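Local coordinates for protein soluble epoxide hydrolase (Bacillus megaterium, PDB 4INZ) that belongs to the alpha/beta hydrolase fold enzymes, built on a largely parallel central beta sheet with helices packed on both of its faces, at residues Lys133-Gly139 against Pro247-Gly253; Val276-Ala280 against Glu293-Val297. The protein carries 1 engineered substitution. One frame throughout, in Å; residues are numbered along the deposited sequence.

Interaction 1 pairs two neighbouring strands of the central sheet, whereas interaction 2 fastens helix 291-303 over the sheet's last strand, 274-279. The first is almost wholly buried and rests on straight backbone hydrogen bonds with apolar side chains beside them. The second, partly buried at the sheet's margin, has no hydrogen bond between its segments and depends on a valine over an imidazole ring and on a glutamate carboxylate that meets a leucine coming from the opposite direction. Their centres lie about 10 Å apart and they share a sheet, since strand 248-253 runs between strands 131-137 and 274-279. Phe137 also meets Val294, so the same helix reaches residues of both contacts.

Interaction 1 (Lys133-Gly139 against Pro247-Gly253); sequences KLIAFNG and PVQIIWG
Leu134 N donates to Pro247 O (3.1 Å), the first of four backbone hydrogen bonds that join two parallel strands. Leu134 O accepts from Gln249 N at 2.8 Å, Ala136 N gives to Gln249 O, and Ala136 O takes Ile251 N. All four are close to straight at hydrogen. Between them the alpha carbons also lie near carbonyls, as where Phe137 CA sits 3.2 Å from Ile251 O, a buried oxygen that finds no hydrogen-bond partner.

Apolar contacts follow the alternation of the strands. On one face Leu134 CB lies 4.0 Å from Val248 CG2, and Ile250 CD1 reaches Ala136 CB at 3.8 Å, bent back toward it by chi2 of -48°. On the other face Phe137 stands alongside Ile251, its CE1 3.6 Å from CG2 of that isoleucine, while Ile251 CD1 also touches the Ile135 methyl CG2.

Beyond the paired residues an aromatic contact takes over. Trp252, with CG anti to the backbone N (chi1 -170°), swings its indole toward segment 133-139, and Asn138 CA lies over the face of its six-membered ring, 4.0 Å from the centroid, as a CH-pi contact.

Around this pair, Ile135 continues the backbone bonding to strand 108-112. Trp121 of helix 115-126 covers the Leu134, Ala136, Val248 and Ile250 face, and helix 291-303 lies over the Phe137 and Ile251 face.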
ATOM      1  N   LYS A 133      -8.785   5.128  12.679  1.00 25.61           N
ATOM      2  CA  LYS A 133      -9.028   5.906  11.475  1.00 26.13           C
ATOM      3  C   LYS A 133      -8.170   5.324  10.369  1.00 24.68           C
ATOM      4  O   LYS A 133      -7.091   4.780  10.631  1.00 23.60           O
ATOM      5  CB  LYS A 133      -8.648   7.374  11.680  1.00 27.36           C
ATOM      6  CG  LYS A 133      -9.446   8.121  12.740  1.00 29.88           C
ATOM      7  CD  LYS A 133      -9.114   9.607  12.679  1.00 33.02           C
ATOM      8  CE  LYS A 133     -10.010  10.421  13.585  1.00 38.19           C
ATOM      9  NZ  LYS A 133      -9.674  10.190  14.998  1.00 41.11           N
ATOM     10  N   LEU A 134      -8.645   5.452   9.135  1.00 23.45           N
ATOM     11  CA  LEU A 134      -7.930   4.948   7.971  1.00 21.57           C
ATOM     12  C   LEU A 134      -7.588   6.090   7.027  1.00 21.11           C
ATOM     13  O   LEU A 134      -8.457   6.897   6.681  1.00 20.23           O
ATOM     14  CB  LEU A 134      -8.782   3.911   7.235  1.00 20.39           C
ATOM     15  CG  LEU A 134      -8.202   3.362   5.934  1.00 19.72           C
ATOM     16  CD1 LEU A 134      -6.976   2.505   6.227  1.00 20.18           C
ATOM     17  CD2 LEU A 134      -9.265   2.558   5.165  1.00 21.87           C
ATOM     18  N   ILE A 135      -6.321   6.160   6.620  1.00 18.22           N
ATOM     19  CA  ILE A 135      -5.895   7.118   5.612  1.00 16.62           C
ATOM     20  C   ILE A 135      -5.381   6.327   4.422  1.00 17.62           C
ATOM     21  O   ILE A 135      -4.382   5.609   4.529  1.00 18.71           O
ATOM     22  CB  ILE A 135      -4.786   8.043   6.140  1.00 16.16           C
ATOM     23  CG1 ILE A 135      -5.266   8.779   7.394  1.00 18.59           C
ATOM     24  CG2 ILE A 135      -4.347   9.023   5.053  1.00 17.13           C
ATOM     25  CD1 ILE A 135      -4.224   9.705   8.011  1.00 18.16           C
ATOM     26  N   ALA A 136      -6.086   6.433   3.298  1.00 17.10           N
ATOM     27  CA  ALA A 136      -5.758   5.634   2.125  1.00 15.38           C
ATOM     28  C   ALA A 136      -5.300   6.505   0.964  1.00 16.97           C
ATOM     29  O   ALA A 136      -5.983   7.460   0.593  1.00 18.41           O
ATOM     30  CB  ALA A 136      -6.960   4.810   1.708  1.00 18.89           C
ATOM     31  N   PHE A 137      -4.145   6.157   0.395  1.00 17.09           N
ATOM     32  CA  PHE A 137      -3.636   6.790  -0.823  1.00 16.59           C
ATOM     33  C   PHE A 137      -3.999   5.937  -2.043  1.00 18.31           C
ATOM     34  O   PHE A 137      -4.722   4.950  -1.918  1.00 19.48           O
ATOM     35  CB  PHE A 137      -2.108   6.988  -0.727  1.00 16.40           C
ATOM     36  CG  PHE A 137      -1.697   7.972   0.330  1.00 14.15           C
ATOM     37  CD1 PHE A 137      -1.384   9.288  -0.011  1.00 16.17           C
ATOM     38  CD2 PHE A 137      -1.633   7.593   1.670  1.00 16.45           C
ATOM     39  CE1 PHE A 137      -1.010  10.210   0.971  1.00 18.10           C
ATOM     40  CE2 PHE A 137      -1.272   8.511   2.656  1.00 17.04           C
ATOM     41  CZ  PHE A 137      -0.955   9.818   2.310  1.00 17.26           C
ATOM     42  N   ASN A 138      -3.503   6.314  -3.219  1.00 18.11           N
ATOM     43  CA  ASN A 138      -3.810   5.577  -4.447  1.00 17.21           C
ATOM     44  C   ASN A 138      -3.707   4.067  -4.267  1.00 18.46           C
ATOM     45  O   ASN A 138      -2.682   3.567  -3.821  1.00 17.66           O
ATOM     46  CB  ASN A 138      -2.880   6.015  -5.581  1.00 17.43           C
ATOM     47  CG  ASN A 138      -3.138   7.428  -6.014  1.00 18.25           C
ATOM     48  OD1 ASN A 138      -3.490   7.684  -7.172  1.00 20.37           O
ATOM     49  ND2 ASN A 138      -2.998   8.358  -5.083  1.00 14.88           N
ATOM     50  N   GLY A 139      -4.765   3.352  -4.631  1.00 18.70           N
ATOM     51  CA  GLY A 139      -4.819   1.907  -4.475  1.00 18.40           C
ATOM     52  C   GLY A 139      -6.270   1.473  -4.512  1.00 20.74           C
ATOM     53  O   GLY A 139      -7.162   2.312  -4.552  1.00 20.80           O
ATOM     54  N   PRO A 247     -13.974   6.482  10.467  1.00 30.67           N
ATOM     55  CA  PRO A 247     -13.611   7.670   9.690  1.00 28.08           C
ATOM     56  C   PRO A 247     -12.470   7.355   8.730  1.00 27.02           C
ATOM     57  O   PRO A 247     -11.474   6.749   9.135  1.00 26.47           O
ATOM     58  CB  PRO A 247     -13.136   8.662  10.760  1.00 29.60           C
ATOM     59  CG  PRO A 247     -13.698   8.141  12.054  1.00 29.92           C
ATOM     60  CD  PRO A 247     -13.684   6.653  11.898  1.00 32.20           C
ATOM     61  N   VAL A 248     -12.619   7.773   7.478  1.00 24.54           N
ATOM     62  CA  VAL A 248     -11.632   7.493   6.443  1.00 22.89           C
ATOM     63  C   VAL A 248     -11.278   8.758   5.669  1.00 22.56           C
ATOM     64  O   VAL A 248     -12.149   9.579   5.363  1.00 23.14           O
ATOM     65  CB  VAL A 248     -12.139   6.436   5.441  1.00 21.58           C
ATOM     66  CG1 VAL A 248     -11.103   6.194   4.350  1.00 20.89           C
ATOM     67  CG2 VAL A 248     -12.461   5.132   6.160  1.00 24.23           C
ATOM     68  N   GLN A 249      -9.991   8.905   5.367  1.00 19.55           N
ATOM     69  CA  GLN A 249      -9.505   9.974   4.507  1.00 18.11           C
ATOM     70  C   GLN A 249      -8.806   9.361   3.305  1.00 19.12           C
ATOM     71  O   GLN A 249      -7.912   8.530   3.475  1.00 20.79           O
ATOM     72  CB  GLN A 249      -8.495  10.853   5.247  1.00 16.09           C
ATOM     73  CG  GLN A 249      -7.813  11.878   4.330  1.00 16.63           C
ATOM     74  CD  GLN A 249      -8.696  13.082   4.047  1.00 18.15           C
ATOM     75  OE1 GLN A 249      -9.252  13.687   4.966  1.00 20.26           O
ATOM     76  NE2 GLN A 249      -8.829  13.434   2.774  1.00 18.56           N
ATOM     77  N   ILE A 250      -9.210   9.775   2.103  1.00 18.41           N
ATOM     78  CA  ILE A 250      -8.512   9.406   0.880  1.00 17.83           C
ATOM     79  C   ILE A 250      -7.638  10.575   0.443  1.00 15.47           C
ATOM     80  O   ILE A 250      -8.084  11.724   0.462  1.00 19.00           O
ATOM     81  CB  ILE A 250      -9.479   9.135  -0.281  1.00 19.28           C
ATOM     82  CG1 ILE A 250     -10.535   8.096   0.099  1.00 24.56           C
ATOM     83  CG2 ILE A 250      -8.708   8.753  -1.539  1.00 20.43           C
ATOM     84  CD1 ILE A 250      -9.992   6.880   0.744  1.00 26.12           C
ATOM     85  N   ILE A 251      -6.397  10.280   0.060  1.00 16.21           N
ATOM     86  CA  ILE A 251      -5.486  11.286  -0.494  1.00 16.56           C
ATOM     87  C   ILE A 251      -4.961  10.733  -1.810  1.00 18.15           C
ATOM     88  O   ILE A 251      -4.212   9.761  -1.825  1.00 20.48           O
ATOM     89  CB  ILE A 251      -4.324  11.592   0.468  1.00 14.63           C
ATOM     90  CG1 ILE A 251      -4.891  12.027   1.827  1.00 16.17           C
ATOM     91  CG2 ILE A 251      -3.418  12.674  -0.117  1.00 17.56           C
ATOM     92  CD1 ILE A 251      -3.842  12.286   2.904  1.00 15.70           C
ATOM     93  N   TRP A 252      -5.369  11.349  -2.918  1.00 17.13           N
ATOM     94  CA  TRP A 252      -5.332  10.675  -4.210  1.00 16.14           C
ATOM     95  C   TRP A 252      -4.653  11.512  -5.273  1.00 17.98           C
ATOM     96  O   TRP A 252      -5.067  12.642  -5.527  1.00 18.81           O
ATOM     97  CB  TRP A 252      -6.770  10.401  -4.658  1.00 18.45           C
ATOM     98  CG  TRP A 252      -6.875   9.501  -5.852  1.00 18.57           C
ATOM     99  CD1 TRP A 252      -6.802   9.864  -7.165  1.00 21.37           C
ATOM    100  CD2 TRP A 252      -7.083   8.084  -5.837  1.00 20.18           C
ATOM    101  NE1 TRP A 252      -6.952   8.756  -7.972  1.00 21.89           N
ATOM    102  CE2 TRP A 252      -7.129   7.653  -7.180  1.00 21.41           C
ATOM    103  CE3 TRP A 252      -7.243   7.141  -4.822  1.00 20.35           C
ATOM    104  CZ2 TRP A 252      -7.325   6.317  -7.528  1.00 23.24           C
ATOM    105  CZ3 TRP A 252      -7.443   5.813  -5.172  1.00 21.54           C
ATOM    106  CH2 TRP A 252      -7.475   5.415  -6.512  1.00 22.09           C
ATOM    107  N   GLY A 253      -3.625  10.954  -5.908  1.00 16.59           N
ATOM    108  CA  GLY A 253      -2.945  11.650  -6.986  1.00 16.36           C
ATOM    109  C   GLY A 253      -3.696  11.441  -8.286  1.00 19.28           C
ATOM    110  O   GLY A 253      -3.818  10.308  -8.754  1.00 19.44           O
TER

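Interaction 2 (Val276-Ala280 against Glu293-Val297); sequences VHRLA and EVNNV
Val297 sets its CG2 methyl squarely over the imidazole of His277. The methyl is 3.5 Å from the ring centroid and only 10° off the ring normal, a well-centred CH-pi contact. Both torsions contribute. His277 carries CG anti to its backbone N (chi1 -171°), which sends the ring from the strand toward the helix, and chi2 near -88° turns one flat side to the valine. In Val297 the anti branch is CG1, which rests 3.9 Å from His277 CB, leaving CG2 to take the ring.

One helical turn earlier, Glu293 reaches to the strand as a fully extended chain. The carboxylate comes to rest against Leu279, which approaches from the opposite direction: Glu293 OE1 is 3.5 Å from Leu279 CD2, and Glu293 OE2 is 3.6 Å from Leu279 CG. The same acid lies at the edge of the imidazole, its plane almost perpendicular to the ring, but the modelled approach there is too short to be trusted. Leu279 CD2 is also 4.2 Å from Val294 CG2, a looser apolar touch. Within the helix, Val297 N bonds to Glu293 O, as expected of residues one turn apart, and both side chains set out toward the strand.

The strand and helix run nearly antiparallel, with their short axes 10.5 Å apart. Val297 also touches Gln249 of the adjoining strand, and Asn295, which makes no contact with segment 276-280, hydrogen-bonds Gln57 of helix 55-61. A C-terminal helix packed antiparallel along the last strand of the sheet is characteristic of the alpha/beta hydrolase fold.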
ATOM      1  N   VAL A 276     -12.355  13.051   0.879  1.00 18.28           N
ATOM      2  CA  VAL A 276     -11.480  12.806  -0.262  1.00 17.66           C
ATOM      3  C   VAL A 276     -10.737  14.080  -0.639  1.00 18.83           C
ATOM      4  O   VAL A 276     -11.348  15.138  -0.787  1.00 19.53           O
ATOM      5  CB  VAL A 276     -12.278  12.346  -1.494  1.00 18.71           C
ATOM      6  CG1 VAL A 276     -11.342  12.120  -2.670  1.00 19.67           C
ATOM      7  CG2 VAL A 276     -13.070  11.074  -1.188  1.00 19.48           C
ATOM      8  N   HIS A 277      -9.417  13.970  -0.781  1.00 17.19           N
ATOM      9  CA  HIS A 277      -8.588  15.079  -1.256  1.00 17.53           C
ATOM     10  C   HIS A 277      -7.850  14.612  -2.492  1.00 18.62           C
ATOM     11  O   HIS A 277      -7.127  13.618  -2.442  1.00 19.41           O
ATOM     12  CB  HIS A 277      -7.562  15.486  -0.201  1.00 16.10           C
ATOM     13  CG  HIS A 277      -6.824  16.740  -0.536  1.00 16.39           C
ATOM     14  ND1 HIS A 277      -5.663  16.752  -1.287  1.00 19.27           N
ATOM     15  CD2 HIS A 277      -7.083  18.030  -0.226  1.00 14.59           C
ATOM     16  CE1 HIS A 277      -5.237  17.996  -1.414  1.00 14.37           C
ATOM     17  NE2 HIS A 277      -6.086  18.791  -0.783  1.00 17.95           N
ATOM     18  N   ARG A 278      -8.026  15.325  -3.601  1.00 17.72           N
ATOM     19  CA  ARG A 278      -7.394  14.941  -4.858  1.00 17.60           C
ATOM     20  C   ARG A 278      -6.304  15.932  -5.241  1.00 20.54           C
ATOM     21  O   ARG A 278      -6.546  17.133  -5.279  1.00 19.83           O
ATOM     22  CB  ARG A 278      -8.437  14.895  -5.973  1.00 20.20           C
ATOM     23  CG  ARG A 278      -9.511  13.844  -5.796  1.00 24.94           C
ATOM     24  CD  ARG A 278     -10.555  14.027  -6.891  1.00 32.07           C
ATOM     25  NE  ARG A 278     -11.296  12.809  -7.179  1.00 42.30           N
ATOM     26  CZ  ARG A 278     -11.460  12.315  -8.404  1.00 48.82           C
ATOM     27  NH1 ARG A 278     -12.147  11.194  -8.582  1.00 48.55           N
ATOM     28  NH2 ARG A 278     -10.933  12.945  -9.452  1.00 51.62           N
ATOM     29  N   LEU A 279      -5.110  15.426  -5.533  1.00 19.81           N
ATOM     30  CA  LEU A 279      -4.005  16.281  -5.944  1.00 20.91           C
ATOM     31  C   LEU A 279      -3.895  16.289  -7.459  1.00 24.28           C
ATOM     32  O   LEU A 279      -3.665  15.251  -8.073  1.00 24.92           O
ATOM     33  CB  LEU A 279      -2.686  15.791  -5.340  1.00 21.19           C
ATOM     34  CG  LEU A 279      -2.585  15.794  -3.818  1.00 20.73           C
ATOM     35  CD1 LEU A 279      -3.190  14.537  -3.219  1.00 21.56           C
ATOM     36  CD2 LEU A 279      -1.129  15.918  -3.411  1.00 21.64           C
ATOM     37  N   ALA A 280      -4.058  17.462  -8.061  1.00 28.74           N
ATOM     38  CA  ALA A 280      -3.968  17.579  -9.509  1.00 32.88           C
ATOM     39  C   ALA A 280      -2.550  17.331 -10.023  1.00 32.20           C
ATOM     40  O   ALA A 280      -2.364  16.837 -11.135  1.00 33.30           O
ATOM     41  CB  ALA A 280      -4.473  18.947  -9.971  1.00 36.15           C
ATOM     42  N   GLU A 293       1.708  19.156   1.140  1.00 19.52           N
ATOM     43  CA  GLU A 293       0.265  19.161   0.889  1.00 18.67           C
ATOM     44  C   GLU A 293      -0.409  17.962   1.571  1.00 18.68           C
ATOM     45  O   GLU A 293      -1.456  18.090   2.219  1.00 17.86           O
ATOM     46  CB  GLU A 293      -0.026  19.133  -0.613  1.00 19.60           C
ATOM     47  CG  GLU A 293      -1.510  19.183  -0.911  1.00 17.90           C
ATOM     48  CD  GLU A 293      -1.827  19.299  -2.383  1.00 21.37           C
ATOM     49  OE1 GLU A 293      -0.885  19.452  -3.191  1.00 24.45           O
ATOM     50  OE2 GLU A 293      -3.028  19.247  -2.733  1.00 21.87           O
ATOM     51  N   VAL A 294       0.191  16.791   1.402  1.00 16.75           N
ATOM     52  CA  VAL A 294      -0.332  15.569   2.006  1.00 16.56           C
ATOM     53  C   VAL A 294      -0.369  15.664   3.531  1.00 16.66           C
ATOM     54  O   VAL A 294      -1.384  15.343   4.173  1.00 17.40           O
ATOM     55  CB  VAL A 294       0.517  14.350   1.588  1.00 15.92           C
ATOM     56  CG1 VAL A 294       0.236  13.159   2.495  1.00 17.35           C
ATOM     57  CG2 VAL A 294       0.255  13.999   0.117  1.00 16.38           C
ATOM     58  N   ASN A 295       0.736  16.111   4.117  1.00 15.31           N
ATOM     59  CA  ASN A 295       0.827  16.182   5.573  1.00 16.67           C
ATOM     60  C   ASN A 295      -0.227  17.107   6.158  1.00 16.79           C
ATOM     61  O   ASN A 295      -0.808  16.822   7.209  1.00 17.25           O
ATOM     62  CB  ASN A 295       2.232  16.593   6.017  1.00 18.05           C
ATOM     63  CG  ASN A 295       3.243  15.468   5.843  1.00 20.78           C
ATOM     64  OD1 ASN A 295       2.866  14.317   5.594  1.00 19.72           O
ATOM     65  ND2 ASN A 295       4.531  15.791   5.989  1.00 22.08           N
ATOM     66  N   ASN A 296      -0.496  18.209   5.471  1.00 16.96           N
ATOM     67  CA  ASN A 296      -1.482  19.154   5.980  1.00 17.53           C
ATOM     68  C   ASN A 296      -2.899  18.587   5.924  1.00 18.01           C
ATOM     69  O   ASN A 296      -3.720  18.868   6.797  1.00 18.56           O
ATOM     70  CB  ASN A 296      -1.387  20.496   5.255  1.00 19.28           C
ATOM     71  CG  ASN A 296      -0.200  21.316   5.722  1.00 24.98           C
ATOM     72  OD1 ASN A 296       0.326  21.093   6.815  1.00 26.75           O
ATOM     73  ND2 ASN A 296       0.235  22.263   4.896  1.00 28.32           N
ATOM     74  N   VAL A 297      -3.172  17.783   4.901  1.00 17.55           N
ATOM     75  CA  VAL A 297      -4.469  17.119   4.783  1.00 17.55           C
ATOM     76  C   VAL A 297      -4.617  16.043   5.863  1.00 17.63           C
ATOM     77  O   VAL A 297      -5.686  15.897   6.470  1.00 18.28           O
ATOM     78  CB  VAL A 297      -4.676  16.505   3.378  1.00 16.02           C
ATOM     79  CG1 VAL A 297      -5.949  15.651   3.343  1.00 16.72           C
ATOM     80  CG2 VAL A 297      -4.751  17.620   2.325  1.00 18.58           C
TER